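Local coordinates for malic enzyme (Entamoeba histolytica, PDB 3NV9), which probably catalyses the NAD(P)-dependent oxidative decarboxylation of malate to pyruvate, as malic enzymes do, at residues N208-K211 against L212-K215. Sequence-based numbering, arbitrary orientation.
Sequences NALK and LVKK
L210 and K215 meet in a local contact at the C-terminal end of helix 193-213, within the NAD-binding domain, where the chain turns out of its last helical turn. The amides of L212 and V213 still bond four residues back, L212 N to N208 O at 2.9 Å and V213 N to A209 O at 3.1 Å. The pattern then changes: K215 N reaches five residues back to L210 O at 3.1 Å and nearly straight (168°), while K214 N turns to K211 O at 3.2 Å, standing above that carbonyl's plane. K214 allows this reversal by taking a positive phi of 54°, a left-handed conformation in which glycine is more at ease; its lysine chain leads outward at the exposed surface. With CG beside the backbone N (chi1 -70°), L210 brings CD2 to 4.3 Å from K215 CB; apolar, it suits a buried place against I217, C220 and I322. L212 lays CG 3.5 Å from N208 O and packs on I345 of strand 345-348. Branched and apolar, V213 suits its buried place, with CG2 3.5 Å from A209 O. The long chain of K215 lets its ammonium group reach D296 in a salt bridge and E319 O in a hydrogen bond. The 6→1 bond from K215 and the 5→2 bond from K214, around a residue of positive phi, form a Schellman motif, ending a helix packed against the Rossmann-type sheet.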
loop_
_atom_site.group_PDB
_atom_site.type_symbol
_atom_site.label_atom_id
_atom_site.label_comp_id
_atom_site.label_asym_id
_atom_site.label_seq_id
_atom_site.Cartn_x
_atom_site.Cartn_y
_atom_site.Cartn_z
ATOM N N ASN A 208 28.079 -15.237 16.847
ATOM C CA ASN A 208 27.800 -16.298 17.827
ATOM C C ASN A 208 28.425 -17.658 17.541
ATOM O O ASN A 208 28.947 -18.320 18.457
ATOM C CB ASN A 208 26.326 -16.433 18.059
ATOM C CG ASN A 208 25.818 -15.314 18.892
ATOM O OD1 ASN A 208 26.590 -14.695 19.607
ATOM N ND2 ASN A 208 24.537 -15.019 18.804
ATOM N N ALA A 209 28.377 -18.059 16.268
ATOM C CA ALA A 209 29.124 -19.210 15.759
ATOM C C ALA A 209 30.597 -19.128 16.169
ATOM O O ALA A 209 31.136 -20.076 16.714
ATOM C CB ALA A 209 28.949 -19.330 14.223
ATOM N N LEU A 210 31.238 -17.990 15.953
ATOM C CA LEU A 210 32.629 -17.820 16.379
ATOM C C LEU A 210 32.842 -17.971 17.888
ATOM O O LEU A 210 33.831 -18.588 18.300
ATOM C CB LEU A 210 33.243 -16.522 15.866
ATOM C CG LEU A 210 33.501 -16.477 14.362
ATOM C CD1 LEU A 210 34.032 -15.139 14.065
ATOM C CD2 LEU A 210 34.476 -17.530 13.813
ATOM N N LYS A 211 31.932 -17.431 18.698
ATOM C CA LYS A 211 32.010 -17.629 20.146
ATOM C C LYS A 211 31.924 -19.105 20.476
ATOM O O LYS A 211 32.704 -19.607 21.270
ATOM C CB LYS A 211 30.893 -16.877 20.874
ATOM C CG LYS A 211 31.281 -15.461 21.229
ATOM C CD LYS A 211 30.099 -14.552 21.346
ATOM C CE LYS A 211 30.541 -13.076 21.463
ATOM N NZ LYS A 211 30.849 -12.768 22.883
ATOM N N LEU A 212 30.966 -19.797 19.875
ATOM C CA LEU A 212 30.804 -21.222 20.149
ATOM C C LEU A 212 32.039 -22.056 19.830
ATOM O O LEU A 212 32.297 -22.995 20.542
ATOM C CB LEU A 212 29.587 -21.805 19.424
ATOM C CG LEU A 212 28.288 -21.353 20.084
ATOM C CD1 LEU A 212 27.048 -21.375 19.150
ATOM C CD2 LEU A 212 28.097 -22.163 21.386
ATOM N N VAL A 213 32.776 -21.726 18.765
ATOM C CA VAL A 213 33.910 -22.562 18.323
ATOM C C VAL A 213 35.239 -22.058 18.906
ATOM O O VAL A 213 36.300 -22.595 18.614
ATOM C CB VAL A 213 34.016 -22.715 16.734
ATOM C CG1 VAL A 213 32.720 -23.382 16.127
ATOM C CG2 VAL A 213 34.343 -21.405 16.040
ATOM N N LYS A 214 35.137 -21.008 19.707
ATOM C CA LYS A 214 36.255 -20.259 20.309
ATOM C C LYS A 214 37.314 -19.750 19.317
ATOM O O LYS A 214 38.504 -20.048 19.470
ATOM C CB LYS A 214 36.894 -21.070 21.433
ATOM C CG LYS A 214 35.922 -21.417 22.531
ATOM C CD LYS A 214 36.333 -22.656 23.332
ATOM C CE LYS A 214 35.340 -22.911 24.498
ATOM N NZ LYS A 214 35.204 -24.376 24.796
ATOM N N LYS A 215 36.910 -18.984 18.303
ATOM C CA LYS A 215 37.890 -18.421 17.356
ATOM C C LYS A 215 37.713 -16.909 17.204
ATOM O O LYS A 215 36.580 -16.412 17.222
ATOM C CB LYS A 215 37.812 -19.094 15.979
ATOM C CG LYS A 215 38.042 -20.603 15.943
ATOM C CD LYS A 215 37.764 -21.173 14.539
ATOM C CE LYS A 215 37.929 -22.682 14.529
ATOM N NZ LYS A 215 37.722 -23.383 13.179
#